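Local coordinates for periplasmic binding protein (Sulfurospirillum deleyianum, PDB 4PAG) that probably captures a solute in the periplasm and delivers it to an ABC transporter, and is found with a bound histidine molecule, at residues G72-N77 and E103-D108; N51-N56 and T269-S274; P80-I85 and L109-I114. One frame throughout, in Å; residues are numbered along the deposited sequence.

Contact 1: residues G72-N77 and E103-D108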
# COMPACT_ATOMS: atom_id res chain seq x y z
N GLY A 72 15.43 -6.37 7.24
CA GLY A 72 14.37 -6.22 8.23
C GLY A 72 13.82 -4.81 8.25
O GLY A 72 14.15 -3.98 7.39
N GLY A 73 12.97 -4.52 9.22
CA GLY A 73 12.31 -3.23 9.30
C GLY A 73 11.37 -3.14 10.48
O GLY A 73 11.18 -4.12 11.22
N TRP A 74 10.80 -1.95 10.66
CA TRP A 74 9.86 -1.67 11.73
C TRP A 74 8.45 -1.73 11.16
O TRP A 74 7.95 -0.73 10.63
CB TRP A 74 10.11 -0.29 12.32
CG TRP A 74 11.41 -0.12 13.04
CD1 TRP A 74 11.64 -0.31 14.37
CD2 TRP A 74 12.65 0.32 12.48
NE1 TRP A 74 12.95 -0.01 14.68
CE2 TRP A 74 13.60 0.37 13.53
CE3 TRP A 74 13.06 0.67 11.20
CZ2 TRP A 74 14.93 0.76 13.33
CZ3 TRP A 74 14.39 1.06 10.99
CH2 TRP A 74 15.30 1.10 12.06
N HIS A 75 7.83 -2.90 11.24
CA HIS A 75 6.46 -3.11 10.74
C HIS A 75 5.98 -4.51 11.17
O HIS A 75 6.76 -5.32 11.67
CB HIS A 75 6.40 -2.95 9.21
CG HIS A 75 7.34 -3.84 8.48
ND1 HIS A 75 6.92 -4.92 7.73
CD2 HIS A 75 8.69 -3.85 8.43
CE1 HIS A 75 7.98 -5.54 7.23
NE2 HIS A 75 9.07 -4.91 7.65
N GLY A 76 4.69 -4.77 10.98
CA GLY A 76 4.06 -6.00 11.47
C GLY A 76 4.79 -7.28 11.09
O GLY A 76 5.16 -7.48 9.92
N ASN A 77 5.02 -8.14 12.09
CA ASN A 77 5.68 -9.43 11.88
C ASN A 77 7.12 -9.32 11.37
O ASN A 77 7.61 -10.20 10.66
CB ASN A 77 4.84 -10.31 10.93
CG ASN A 77 3.42 -10.49 11.42
OD1 ASN A 77 2.47 -9.98 10.81
ND2 ASN A 77 3.26 -11.21 12.52
N GLU A 103 7.35 5.04 18.35
CA GLU A 103 8.11 4.88 19.60
C GLU A 103 9.32 3.98 19.40
O GLU A 103 10.47 4.40 19.59
CB GLU A 103 7.22 4.32 20.73
CG GLU A 103 7.93 4.22 22.08
CD GLU A 103 7.05 3.68 23.21
OE1 GLU A 103 5.97 3.11 22.94
OE2 GLU A 103 7.45 3.81 24.38
N LYS A 104 9.06 2.74 18.99
CA LYS A 104 10.11 1.75 18.76
C LYS A 104 11.11 2.22 17.71
O LYS A 104 12.32 2.01 17.85
CB LYS A 104 9.47 0.42 18.35
CG LYS A 104 10.44 -0.66 17.88
CD LYS A 104 10.85 -1.61 19.00
CE LYS A 104 11.95 -2.57 18.56
NZ LYS A 104 11.73 -3.18 17.21
N THR A 105 10.60 2.85 16.65
CA THR A 105 11.46 3.36 15.58
C THR A 105 12.42 4.41 16.14
O THR A 105 13.63 4.35 15.89
CB THR A 105 10.65 3.98 14.41
OG1 THR A 105 9.78 2.99 13.83
CG2 THR A 105 11.58 4.50 13.34
N ALA A 106 11.89 5.35 16.91
CA ALA A 106 12.71 6.44 17.48
C ALA A 106 13.78 5.92 18.43
O ALA A 106 14.93 6.37 18.39
CB ALA A 106 11.84 7.47 18.18
N LYS A 107 13.40 4.97 19.29
CA LYS A 107 14.34 4.28 20.18
C LYS A 107 15.52 3.68 19.42
O LYS A 107 16.68 3.96 19.72
CB LYS A 107 13.65 3.12 20.92
CG LYS A 107 12.63 3.49 21.99
CD LYS A 107 12.29 2.24 22.81
CE LYS A 107 10.82 2.13 23.20
NZ LYS A 107 10.39 3.17 24.19
N ASP A 108 15.21 2.83 18.43
CA ASP A 108 16.24 2.10 17.70
C ASP A 108 17.11 2.99 16.82
O ASP A 108 18.31 2.73 16.65
CB ASP A 108 15.61 1.01 16.82
CG ASP A 108 14.98 -0.11 17.62
OD1 ASP A 108 15.17 -0.16 18.85
OD2 ASP A 108 14.28 -0.94 17.01
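Trp74 lays its indole against helix 99-112, with Thr105 over one face and Lys104 and Asp108 at the edge. CG lies beside the backbone N and anti to the carbonyl carbon (chi1 -66°), which swings the ring from the loop onto the helix. Over the face of the five-membered ring sits the backbone of Thr105: its CA is 4.0 Å from the centroid of the Trp74 five-membered ring, a CH-pi contact. Thr105 OG1 comes over the same region, 3.6 Å from Trp74 CG, but its hydrogen bond goes to the carbonyl oxygen of Leu101, one turn back in the helix. Lys104 crosses the indole at about a right angle, its CG 3.7 Å from Trp74 CD1 and in the ring plane. The Asp108 side chain runs antiparallel alongside the indole, carboxylate and ring planes 40° apart. Here Trp74 NE1 donates to Asp108 OD2 at 2.8 Å with an N-H...O angle of 155°, meeting the oxygen on its anti side but tilted out of the carboxylate plane. Asp108 CB also packs in plane at the indole edge, 3.6 Å from Trp74 CZ2. Lys104 NZ forms a salt bridge of 3.4 Å with the same Asp108 OD2. One carboxylate oxygen thus answers both the indole N-H and the lysine charge, so a buried ring has its single polar atom satisfied, and the nearby ammonium probably helps keep Asp108 ionised.

Contact 2: residues N51-N56 and T269-S274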
# COMPACT_ATOMS: atom_id res chain seq x y z
N ASN A 51 6.54 -12.66 -1.87
CA ASN A 51 5.98 -13.24 -0.67
C ASN A 51 4.50 -13.48 -0.90
O ASN A 51 4.02 -13.39 -2.04
CB ASN A 51 6.27 -12.34 0.55
CG ASN A 51 5.75 -10.92 0.37
OD1 ASN A 51 4.58 -10.70 0.07
ND2 ASN A 51 6.64 -9.93 0.55
N LYS A 52 3.76 -13.81 0.15
CA LYS A 52 2.35 -14.15 -0.01
C LYS A 52 1.50 -13.00 -0.57
O LYS A 52 0.52 -13.22 -1.27
CB LYS A 52 1.78 -14.63 1.33
CG LYS A 52 0.43 -15.32 1.21
CD LYS A 52 0.10 -16.08 2.48
CE LYS A 52 -1.35 -16.54 2.48
NZ LYS A 52 -1.66 -17.46 3.60
N ASP A 53 1.88 -11.77 -0.25
CA ASP A 53 1.06 -10.59 -0.55
C ASP A 53 1.57 -9.79 -1.76
O ASP A 53 0.90 -8.88 -2.24
CB ASP A 53 1.02 -9.68 0.68
CG ASP A 53 0.46 -10.38 1.91
OD1 ASP A 53 -0.68 -10.90 1.83
OD2 ASP A 53 1.14 -10.42 2.96
N ASN A 54 2.77 -10.14 -2.22
CA ASN A 54 3.44 -9.41 -3.30
C ASN A 54 4.12 -10.43 -4.21
O ASN A 54 5.01 -11.17 -3.77
CB ASN A 54 4.46 -8.42 -2.72
CG ASN A 54 3.84 -7.44 -1.73
OD1 ASN A 54 3.44 -6.34 -2.09
ND2 ASN A 54 3.75 -7.86 -0.47
N ASN A 55 3.68 -10.48 -5.47
CA ASN A 55 3.99 -11.57 -6.39
C ASN A 55 4.59 -11.10 -7.71
O ASN A 55 4.38 -9.97 -8.13
CB ASN A 55 2.70 -12.34 -6.78
CG ASN A 55 1.99 -12.96 -5.59
OD1 ASN A 55 2.55 -13.11 -4.50
ND2 ASN A 55 0.76 -13.35 -5.81
N ASN A 56 5.26 -12.02 -8.40
CA ASN A 56 5.70 -11.82 -9.78
C ASN A 56 6.66 -10.65 -9.97
O ASN A 56 6.74 -10.07 -11.06
CB ASN A 56 4.49 -11.66 -10.72
CG ASN A 56 3.57 -12.87 -10.71
OD1 ASN A 56 2.37 -12.76 -10.45
ND2 ASN A 56 4.13 -14.04 -11.00
N THR A 269 -3.62 -2.87 -2.35
CA THR A 269 -4.36 -2.24 -1.23
C THR A 269 -3.77 -2.34 0.18
O THR A 269 -4.10 -1.50 1.02
CB THR A 269 -5.84 -2.72 -1.18
OG1 THR A 269 -5.92 -4.05 -0.66
CG2 THR A 269 -6.47 -2.69 -2.56
N ASP A 270 -2.90 -3.31 0.45
CA ASP A 270 -2.49 -3.61 1.83
C ASP A 270 -1.31 -4.60 1.86
O ASP A 270 -1.04 -5.27 0.87
CB ASP A 270 -3.69 -4.19 2.58
CG ASP A 270 -3.51 -4.22 4.08
OD1 ASP A 270 -2.64 -3.51 4.61
OD2 ASP A 270 -4.27 -4.97 4.74
N ARG A 271 -0.61 -4.69 2.99
CA ARG A 271 0.40 -5.73 3.20
C ARG A 271 1.51 -5.65 2.15
O ARG A 271 1.87 -6.65 1.53
CB ARG A 271 -0.25 -7.14 3.18
CG ARG A 271 -1.52 -7.28 4.00
CD ARG A 271 -1.32 -7.00 5.49
NE ARG A 271 -2.59 -6.86 6.19
CZ ARG A 271 -2.74 -6.78 7.51
NH1 ARG A 271 -1.69 -6.86 8.33
NH2 ARG A 271 -3.95 -6.63 8.03
N PRO A 272 2.10 -4.45 1.96
CA PRO A 272 1.94 -3.24 2.74
C PRO A 272 0.95 -2.20 2.21
O PRO A 272 0.65 -2.18 1.01
CB PRO A 272 3.33 -2.62 2.64
CG PRO A 272 3.74 -2.95 1.24
CD PRO A 272 3.16 -4.30 0.94
N PRO A 273 0.49 -1.30 3.09
CA PRO A 273 -0.05 -0.03 2.65
C PRO A 273 1.04 0.66 1.84
O PRO A 273 2.20 0.63 2.23
CB PRO A 273 -0.31 0.75 3.95
CG PRO A 273 -0.17 -0.23 5.05
CD PRO A 273 0.65 -1.37 4.55
N SER A 274 0.70 1.23 0.69
CA SER A 274 1.69 1.90 -0.14
C SER A 274 1.05 2.81 -1.18
O SER A 274 -0.18 2.84 -1.33
CB SER A 274 2.58 0.88 -0.86
OG SER A 274 1.92 0.34 -2.00
O HOH W 1 3.52 -8.59 3.08
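Asn54 reaches across to the Arg271-Pro272 peptide with the amide at the end of its side chain. From CB, the chain turns with CG beside the backbone N (chi1 -56°), bringing Asn54 CG within 3.9 Å of Arg271 O. OD1 touches the proline ring, 3.7 Å from Pro272 CD, and accepts from the backbone N of Asn267. ND2 bonds to both segments: to Arg271 O at 3.0 Å, in that carbonyl's plane, and to Asn51 OD1 at 3.0 Å, nearly straight at 171° and on a lone pair. Shortening this side chain to an alanine is likely to cost Arg271 O its amide donor, Asn51 OD1 one of its donors and Asn267 N its acceptor. Beside it, Asp53 lies along Arg271, pointing the same way, with Asp53 CG 3.6 Å from Arg271 CB; a water donates to both Asp53 OD2 and Arg271 O. The guanidinium turns away to Glu185 and Glu177, and its NE pairs with Asp270. Asn51 OD1 also accepts from Asp53 N, closing an Asx turn, while a cis peptide bond precedes Pro272. An Asx-turn loop and a cis-proline loop are thereby joined by one amide bond, a water and side-chain packing, next to the histidine pocket that Asn55 helps to line.

Contact 3: residues P80-I85 and L109-I114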
# COMPACT_ATOMS: atom_id res chain seq x y z
N PRO A 80 13.95 -4.87 12.83
CA PRO A 80 15.12 -4.45 12.03
C PRO A 80 16.41 -5.19 12.37
O PRO A 80 16.63 -5.56 13.52
CB PRO A 80 15.26 -2.97 12.39
CG PRO A 80 14.73 -2.89 13.78
CD PRO A 80 13.55 -3.81 13.78
N ASN A 81 17.25 -5.40 11.36
CA ASN A 81 18.62 -5.87 11.57
C ASN A 81 19.53 -4.66 11.80
O ASN A 81 20.18 -4.18 10.88
CB ASN A 81 19.10 -6.70 10.37
CG ASN A 81 20.40 -7.42 10.63
OD1 ASN A 81 21.16 -7.08 11.54
ND2 ASN A 81 20.68 -8.43 9.82
N LEU A 82 19.57 -4.19 13.04
CA LEU A 82 20.26 -2.94 13.39
C LEU A 82 21.76 -2.97 13.06
O LEU A 82 22.30 -1.99 12.52
CB LEU A 82 20.03 -2.60 14.87
CG LEU A 82 18.56 -2.32 15.26
CD1 LEU A 82 18.40 -1.98 16.74
CD2 LEU A 82 17.97 -1.21 14.41
N GLU A 83 22.43 -4.08 13.35
CA GLU A 83 23.86 -4.22 13.08
C GLU A 83 24.14 -4.11 11.58
O GLU A 83 25.07 -3.43 11.16
CB GLU A 83 24.41 -5.55 13.61
CG GLU A 83 24.28 -5.75 15.12
CD GLU A 83 22.97 -6.40 15.55
OE1 GLU A 83 21.96 -6.33 14.81
OE2 GLU A 83 22.94 -6.98 16.66
N ALA A 84 23.32 -4.78 10.77
CA ALA A 84 23.48 -4.78 9.32
C ALA A 84 23.17 -3.42 8.71
O ALA A 84 23.87 -2.94 7.82
CB ALA A 84 22.59 -5.85 8.70
N ILE A 85 22.10 -2.79 9.18
CA ILE A 85 21.76 -1.44 8.74
C ILE A 85 22.93 -0.51 9.03
O ILE A 85 23.41 0.19 8.14
CB ILE A 85 20.47 -0.93 9.40
CG1 ILE A 85 19.27 -1.74 8.90
CG2 ILE A 85 20.26 0.55 9.09
CD1 ILE A 85 18.05 -1.64 9.79
N LEU A 109 16.52 4.03 16.24
CA LEU A 109 17.28 4.99 15.44
C LEU A 109 18.32 5.72 16.27
O LEU A 109 19.40 6.02 15.78
CB LEU A 109 16.36 6.01 14.77
CG LEU A 109 15.50 5.54 13.59
CD1 LEU A 109 14.59 6.70 13.20
CD2 LEU A 109 16.32 5.07 12.40
N ALA A 110 17.98 6.02 17.53
CA ALA A 110 18.93 6.65 18.45
C ALA A 110 20.16 5.76 18.64
O ALA A 110 21.30 6.23 18.61
CB ALA A 110 18.27 6.92 19.80
N ARG A 111 19.91 4.48 18.80
CA ARG A 111 20.97 3.49 18.94
C ARG A 111 21.87 3.42 17.70
O ARG A 111 23.09 3.34 17.83
CB ARG A 111 20.33 2.13 19.20
CG ARG A 111 21.28 0.98 19.38
CD ARG A 111 20.47 -0.24 19.71
NE ARG A 111 21.22 -1.46 19.47
CZ ARG A 111 20.69 -2.68 19.55
NH1 ARG A 111 19.40 -2.84 19.87
NH2 ARG A 111 21.45 -3.74 19.32
N ILE A 112 21.25 3.48 16.53
CA ILE A 112 21.94 3.40 15.24
C ILE A 112 22.76 4.65 14.93
O ILE A 112 23.85 4.55 14.38
CB ILE A 112 20.93 3.17 14.08
CG1 ILE A 112 20.34 1.76 14.17
CG2 ILE A 112 21.57 3.37 12.72
CD1 ILE A 112 21.37 0.65 14.19
N SER A 113 22.22 5.82 15.26
CA SER A 113 22.91 7.10 15.04
C SER A 113 23.21 7.36 13.55
O SER A 113 24.31 7.76 13.19
CB SER A 113 24.18 7.17 15.91
OG SER A 113 25.02 8.25 15.54
N ILE A 114 22.22 7.10 12.70
CA ILE A 114 22.23 7.48 11.28
C ILE A 114 21.13 8.52 11.11
O ILE A 114 20.07 8.37 11.71
CB ILE A 114 21.94 6.27 10.36
CG1 ILE A 114 23.05 5.21 10.45
CG2 ILE A 114 21.75 6.71 8.90
CD1 ILE A 114 24.28 5.52 9.62
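One face of the Arg111 guanidinium is covered by Leu82, whose CD1 stands 3.3 Å above the plane, displaced from the centre of the group and 3.4 Å from Arg111 NH1. The arginine chain runs extended from CG to NE, with CG anti to the backbone N (chi1 -180°), so that the two side chains cross at about a right angle, with the guanidinium over Leu82 CD1. Glu83 approaches the guanidinium obliquely, with OE2 4.4 Å from Arg111 NH2, too far apart for a salt bridge, though the charges should still attract. The start of helix 82-88 is here set against the last turn of helix 99-112, the two helices flanking strand 92-96 along the chain in a helix-strand-helix succession. Asn81 is the N-cap of the first helix; its OD1 accepts from Ala84 N at 3.2 Å, the donor lying above the carbonyl plane. The buried part is mainly hydrocarbon packing. Ile112 crosses Leu82 at a slant, its CD1 3.6 Å from Leu82 CB and 3.3 Å from Leu82 O, while the CG1 of Ile112 meets Leu82 CD2 at 3.8 Å. Further in, Ile85 and Ile114 both reach Ile93 of strand 92-96.

Overall arrangement
Contacts 1 and 3 are neighbours, their centres about 10 Å apart, and share helix 99-112: 103-108 is its middle, 109-114 its last turn and the two residues after it. Their segments alternate along the chain, 72-77, 80-85, 103-108, 109-114, and they touch directly, Pro80 and Leu82 packing on Trp74. Together they join the 72-88 region to one helix. Contact 2 encloses both in sequence, with its centre about 19 Å from that of contact 1 and about 25 Å from that of contact 3. It ties together segments 213 residues apart at their closest ends, near the chain's centre and the bound histidine, whereas the other two lie farther out, away from the ligand.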